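Long-range contacts in DNA-3-methyladenine glycosidase II, putative (Deinococcus radiodurans, PDB 2YG9), which belongs to the HhH-GPD superfamily of base excision DNA repair proteins and is built from helices, with no strands in its fold: residues 163-168 and 207-212; 64-69 and 117-122. All coordinates share one frame; numbering follows the deposited sequence. Where two conformers were deposited one is given.

Both contacts join helices that are far apart in sequence within this strand-free, single-chain fold. Contact 2 comes first along the chain, pairing helix 61-71 with helix 113-127, and closes before contact 1 opens between helix 156-166 and helix 204-219. Their centres lie about 20 Å apart, and contact 1 is nearer the centre of the chain (about 6 Å against 13 Å). They share no helix but they touch: F165 O of contact 1 and R64 NH2 of contact 2 are 3.3 Å apart, a weak hydrogen bond. Helix 156-166 thus lies between the antiparallel pair of contact 2 and the later helix 204-219, linking the two pairings into one helical body.

Contact 1 (163-168 and 207-212); sequences LLFALA and ASRYLW
F165 and W212 present their rings to each other from opposite directions, near parallel but slid apart: the planes differ by 29° and the centroid of the F165 ring is 5.6 Å from that of the six-membered ring of W212. Overlap is therefore slight, and the approach is oblique, F165 CZ standing 3.5 Å from W212 CZ3. One face of the F165 ring carries the methyl CD2 of its neighbour L164, 3.6 Å above the plane and over its centre. One face of the indole carries the backbone oxygen S208 O, offset toward the rim, which also accepts the helical hydrogen bond from W212 N at 3.0 Å. At the indole edge, near its plane, sits L164 CD1, 4.0 Å from W212 CZ3.

L164 thus serves both rings with different branches. Its CG lies anti to the backbone N (chi1 -167°), reaching out to helix 204-219 so that CD1 meets the indole while CD2 covers F165. The same CD2 touches the R209 chain roughly at right angles to its approach to the phenyl ring, 3.9 Å from R209 CD. A bend at chi3 (63°) then turns the R209 chain, and its NH2 bonds to P53 O.

No hydrogen bond crosses between the two segments. The polar ends find partners outside them, W212 NE1 in D177 OD1 and S208 OG in the carbonyls of R204 and V172. L180 of helix 178-187 packs on both S208 and W212. The chemistry is that of dispersion: two barely overlapping rings share one branched leucine, whose CD2 also packs on the methylenes of R209, joining helix 156-166 to helix 204-219 in this HhH-GPD family protein, while bonds to residues elsewhere hold the indole N-H and the guanidinium.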
loop_
_atom_site.group_PDB
_atom_site.type_symbol
_atom_site.label_atom_id
_atom_site.label_comp_id
_atom_site.label_asym_id
_atom_site.label_seq_id
_atom_site.Cartn_x
_atom_site.Cartn_y
_atom_site.Cartn_z
ATOM N N LEU A 163 -1.914 -3.653 0.838
ATOM C CA LEU A 163 -1.209 -4.822 1.352
ATOM C C LEU A 163 0.162 -4.468 1.905
ATOM O O LEU A 163 0.512 -4.894 3.031
ATOM C CB LEU A 163 -1.048 -5.878 0.237
ATOM C CG LEU A 163 -2.118 -6.961 0.095
ATOM C CD1 LEU A 163 -3.485 -6.380 -0.061
ATOM C CD2 LEU A 163 -1.749 -7.827 -1.107
ATOM N N LEU A 164 0.933 -3.685 1.138
ATOM C CA LEU A 164 2.299 -3.367 1.519
ATOM C C LEU A 164 2.356 -2.429 2.722
ATOM O O LEU A 164 3.014 -2.731 3.730
ATOM C CB LEU A 164 3.076 -2.816 0.326
ATOM C CG LEU A 164 4.610 -2.676 0.366
ATOM C CD1 LEU A 164 5.061 -2.502 -1.105
ATOM C CD2 LEU A 164 5.120 -1.496 1.240
ATOM N N PHE A 165 1.642 -1.307 2.637
ATOM C CA PHE A 165 1.721 -0.309 3.657
ATOM C C PHE A 165 0.743 -0.486 4.813
ATOM O O PHE A 165 1.121 -0.165 5.938
ATOM C CB PHE A 165 1.605 1.096 3.099
ATOM C CG PHE A 165 2.769 1.512 2.278
ATOM C CD1 PHE A 165 3.965 1.893 2.886
ATOM C CD2 PHE A 165 2.696 1.513 0.906
ATOM C CE1 PHE A 165 5.053 2.307 2.114
ATOM C CE2 PHE A 165 3.772 1.929 0.144
ATOM C CZ PHE A 165 4.948 2.300 0.746
ATOM N N ALA A 166 -0.477 -0.954 4.584
ATOM C CA ALA A 166 -1.446 -1.071 5.717
ATOM C C ALA A 166 -1.297 -2.415 6.414
ATOM O O ALA A 166 -1.154 -2.500 7.655
ATOM C CB ALA A 166 -2.905 -0.865 5.255
ATOM N N LEU A 167 -1.283 -3.469 5.624
ATOM C CA LEU A 167 -1.254 -4.812 6.153
ATOM C C LEU A 167 0.190 -5.264 6.411
ATOM O O LEU A 167 0.385 -6.306 7.023
ATOM C CB LEU A 167 -1.978 -5.783 5.211
ATOM C CG LEU A 167 -3.425 -5.417 4.840
ATOM C CD1 LEU A 167 -4.137 -6.537 4.111
ATOM C CD2 LEU A 167 -4.210 -4.912 6.067
ATOM N N ALA A 168 1.174 -4.460 5.982
ATOM C CA ALA A 168 2.624 -4.810 6.124
ATOM C C ALA A 168 3.006 -6.189 5.587
ATOM O O ALA A 168 3.903 -6.883 6.100
ATOM C CB ALA A 168 3.077 -4.636 7.581
ATOM N N ALA A 207 12.219 -4.421 -0.798
ATOM C CA ALA A 207 12.939 -4.055 -2.036
ATOM C C ALA A 207 12.211 -2.873 -2.673
ATOM O O ALA A 207 12.824 -1.917 -3.016
ATOM C CB ALA A 207 12.971 -5.192 -3.003
ATOM N N SER A 208 10.888 -2.981 -2.829
ATOM C CA SER A 208 10.064 -1.886 -3.354
ATOM C C SER A 208 10.302 -0.574 -2.562
ATOM O O SER A 208 10.536 0.483 -3.142
ATOM C CB SER A 208 8.592 -2.285 -3.315
ATOM O OG SER A 208 8.281 -3.258 -4.284
ATOM N N ARG A 209 10.260 -0.654 -1.235
ATOM C CA ARG A 209 10.491 0.515 -0.396
ATOM C C ARG A 209 11.892 1.117 -0.589
ATOM O O ARG A 209 12.056 2.361 -0.583
ATOM C CB ARG A 209 10.220 0.170 1.070
ATOM C CG ARG A 209 8.732 -0.102 1.342
ATOM C CD ARG A 209 8.517 -0.511 2.799
ATOM N NE ARG A 209 8.906 0.575 3.713
ATOM C CZ ARG A 209 9.274 0.432 4.994
ATOM N NH1 ARG A 209 9.393 -0.760 5.552
ATOM N NH2 ARG A 209 9.592 1.503 5.697
ATOM N N TYR A 210 12.883 0.261 -0.808
ATOM C CA TYR A 210 14.229 0.749 -1.135
ATOM C C TYR A 210 14.315 1.384 -2.510
ATOM O O TYR A 210 15.040 2.349 -2.686
ATOM C CB TYR A 210 15.303 -0.349 -0.942
ATOM C CG TYR A 210 15.828 -0.423 0.478
ATOM C CD1 TYR A 210 16.606 0.616 1.016
ATOM C CD2 TYR A 210 15.506 -1.481 1.295
ATOM C CE1 TYR A 210 17.065 0.571 2.343
ATOM C CE2 TYR A 210 15.957 -1.531 2.620
ATOM C CZ TYR A 210 16.740 -0.503 3.137
ATOM O OH TYR A 210 17.166 -0.606 4.459
ATOM N N LEU A 211 13.596 0.862 -3.505
ATOM C CA LEU A 211 13.513 1.573 -4.788
ATOM C C LEU A 211 12.912 2.985 -4.667
ATOM O O LEU A 211 13.416 3.965 -5.279
ATOM C CB LEU A 211 12.752 0.749 -5.832
ATOM C CG LEU A 211 13.441 -0.503 -6.407
ATOM C CD1 LEU A 211 12.506 -1.162 -7.405
ATOM C CD2 LEU A 211 14.795 -0.151 -7.029
ATOM N N TRP A 212 11.835 3.116 -3.897
ATOM C CA TRP A 212 11.241 4.435 -3.691
ATOM C C TRP A 212 12.210 5.318 -2.890
ATOM O O TRP A 212 12.317 6.545 -3.124
ATOM C CB TRP A 212 9.895 4.334 -2.948
ATOM C CG TRP A 212 8.746 3.779 -3.775
ATOM C CD1 TRP A 212 8.396 4.148 -5.029
ATOM C CD2 TRP A 212 7.807 2.764 -3.378
ATOM N NE1 TRP A 212 7.283 3.449 -5.441
ATOM C CE2 TRP A 212 6.904 2.590 -4.448
ATOM C CE3 TRP A 212 7.617 2.022 -2.207
ATOM C CZ2 TRP A 212 5.841 1.673 -4.397
ATOM C CZ3 TRP A 212 6.557 1.101 -2.166
ATOM C CH2 TRP A 212 5.703 0.938 -3.258
#

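Contact 2 (64-69 and 117-122)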
loop_
_atom_site.group_PDB
_atom_site.type_symbol
_atom_site.label_atom_id
_atom_site.label_comp_id
_atom_site.label_asym_id
_atom_site.label_seq_id
_atom_site.Cartn_x
_atom_site.Cartn_y
_atom_site.Cartn_z
ATOM N N ARG A 64 -7.850 2.103 7.575
ATOM C CA ARG A 64 -6.678 2.425 6.760
ATOM C C ARG A 64 -6.984 2.465 5.277
ATOM O O ARG A 64 -6.392 3.283 4.569
ATOM C CB ARG A 64 -5.515 1.491 7.002
ATOM C CG ARG A 64 -4.763 1.728 8.351
ATOM C CD ARG A 64 -3.969 3.026 8.371
ATOM N NE ARG A 64 -2.891 3.011 7.376
ATOM C CZ ARG A 64 -1.734 2.350 7.505
ATOM N NH1 ARG A 64 -1.448 1.669 8.591
ATOM N NH2 ARG A 64 -0.846 2.390 6.529
ATOM N N LEU A 65 -7.892 1.598 4.835
ATOM C CA LEU A 65 -8.380 1.620 3.456
ATOM C C LEU A 65 -9.027 2.965 3.169
ATOM O O LEU A 65 -8.698 3.611 2.170
ATOM C CB LEU A 65 -9.329 0.459 3.127
ATOM C CG LEU A 65 -9.748 0.459 1.632
ATOM C CD1 LEU A 65 -8.544 0.417 0.675
ATOM C CD2 LEU A 65 -10.705 -0.664 1.395
ATOM N N VAL A 66 -9.907 3.392 4.063
ATOM C CA VAL A 66 -10.636 4.648 3.910
ATOM C C VAL A 66 -9.659 5.818 3.938
ATOM O O VAL A 66 -9.759 6.697 3.105
ATOM C CB VAL A 66 -11.745 4.822 4.994
ATOM C CG1 VAL A 66 -12.245 6.273 5.014
ATOM C CG2 VAL A 66 -12.879 3.835 4.755
ATOM N N ARG A 67 -8.662 5.766 4.836
ATOM C CA ARG A 67 -7.611 6.809 4.868
ATOM C C ARG A 67 -6.888 6.921 3.521
ATOM O O ARG A 67 -6.694 8.008 3.019
ATOM C CB ARG A 67 -6.557 6.546 5.958
ATOM C CG ARG A 67 -5.668 7.770 6.224
ATOM C CD ARG A 67 -4.502 7.437 7.108
ATOM N NE ARG A 67 -4.870 7.382 8.524
ATOM C CZ ARG A 67 -4.894 8.433 9.354
ATOM N NH1 ARG A 67 -4.622 9.676 8.939
ATOM N NH2 ARG A 67 -5.228 8.245 10.631
ATOM N N SER A 68 -6.509 5.778 2.970
ATOM C CA SER A 68 -5.764 5.726 1.713
ATOM C C SER A 68 -6.580 6.387 0.584
ATOM O O SER A 68 -6.098 7.297 -0.118
ATOM C CB SER A 68 -5.421 4.262 1.387
ATOM O OG SER A 68 -5.059 4.112 0.018
ATOM N N VAL A 69 -7.831 5.949 0.462
ATOM C CA VAL A 69 -8.734 6.425 -0.566
ATOM C C VAL A 69 -8.946 7.937 -0.445
ATOM O O VAL A 69 -8.782 8.689 -1.410
ATOM C CB VAL A 69 -10.091 5.678 -0.486
ATOM C CG1 VAL A 69 -11.144 6.321 -1.373
ATOM C CG2 VAL A 69 -9.891 4.212 -0.840
ATOM N N ARG A 117 -18.057 7.322 -3.526
ATOM C CA ARG A 117 -18.550 6.071 -4.065
ATOM C C ARG A 117 -17.706 4.897 -3.612
ATOM O O ARG A 117 -18.228 3.832 -3.231
ATOM C CB ARG A 117 -18.550 6.132 -5.595
ATOM C CG ARG A 117 -18.831 4.807 -6.289
ATOM C CD ARG A 117 -18.959 4.973 -7.825
ATOM N NE ARG A 117 -20.133 5.775 -8.191
ATOM C CZ ARG A 117 -21.402 5.369 -8.139
ATOM N NH1 ARG A 117 -21.704 4.142 -7.701
ATOM N NH2 ARG A 117 -22.390 6.199 -8.522
ATOM N N THR A 118 -16.408 5.081 -3.695
ATOM C CA THR A 118 -15.439 4.070 -3.221
ATOM C C THR A 118 -15.615 3.777 -1.745
ATOM O O THR A 118 -15.756 2.635 -1.339
ATOM C CB THR A 118 -13.991 4.567 -3.477
ATOM O OG1 THR A 118 -13.790 4.713 -4.885
ATOM C CG2 THR A 118 -12.975 3.607 -2.891
ATOM N N VAL A 119 -15.627 4.824 -0.928
ATOM C CA VAL A 119 -15.903 4.691 0.515
ATOM C C VAL A 119 -17.262 4.052 0.834
ATOM O O VAL A 119 -17.339 3.151 1.689
ATOM C CB VAL A 119 -15.749 6.045 1.285
ATOM C CG1 VAL A 119 -16.100 5.845 2.746
ATOM C CG2 VAL A 119 -14.309 6.600 1.173
ATOM N N GLN A 120 -18.334 4.473 0.157
ATOM C CA GLN A 120 -19.598 3.789 0.314
ATOM C C GLN A 120 -19.536 2.334 -0.076
ATOM O O GLN A 120 -20.133 1.481 0.572
ATOM C CB GLN A 120 -20.702 4.495 -0.433
ATOM C CG GLN A 120 -20.967 5.904 0.161
ATOM C CD GLN A 120 -21.940 6.705 -0.646
ATOM O OE1 GLN A 120 -22.011 6.573 -1.873
ATOM N NE2 GLN A 120 -22.774 7.478 0.051
ATOM N N ALA A 121 -18.806 2.060 -1.160
ATOM C CA ALA A 121 -18.706 0.721 -1.695
ATOM C C ALA A 121 -17.975 -0.185 -0.722
ATOM O O ALA A 121 -18.388 -1.339 -0.507
ATOM C CB ALA A 121 -18.031 0.753 -3.065
ATOM N N ALA A 122 -16.895 0.334 -0.142
ATOM C CA ALA A 122 -16.062 -0.403 0.851
ATOM C C ALA A 122 -16.853 -0.659 2.131
ATOM O O ALA A 122 -16.810 -1.768 2.663
ATOM C CB ALA A 122 -14.775 0.377 1.159
#
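T118 meets V69 with its methyl, while its hydroxyl is occupied on its own side: OG1 is hydrogen-bonded to the carbonyl oxygens of both P152, the stronger partner, and A114, one helical turn earlier. Two acceptors share this one buried donor, which probably fixes the rotation of the side chain. With OG1 beside the backbone N (chi1 -63°), CG2 falls anti to that nitrogen and meets the valine, 3.6 Å from V69 CG1 and 3.8 Å from V69 CG2. The two side chains cross obliquely.

The same V69 CG1 lies 4.1 Å from V119 CG2, so one methyl bridges two consecutive residues of helix 113-127. Farther along the pair, V66 CG2 and V119 CG1 meet at 4.3 Å, and L65 CD2 reaches A122 CB at 4.2 Å. The segment axes approach to 10.2 Å and run antiparallel, at 169°. V66 also packs on Y83 and L86 of helix 76-87, and L65 on F162 of helix 156-166.

All six touching residues are buried and no hydrogen bond crosses; across these two segments of the HhH-GPD protein the contact is apolar, made mainly by methyl groups, while the T118 hydroxyl, turned to main-chain carbonyls, takes no part in it.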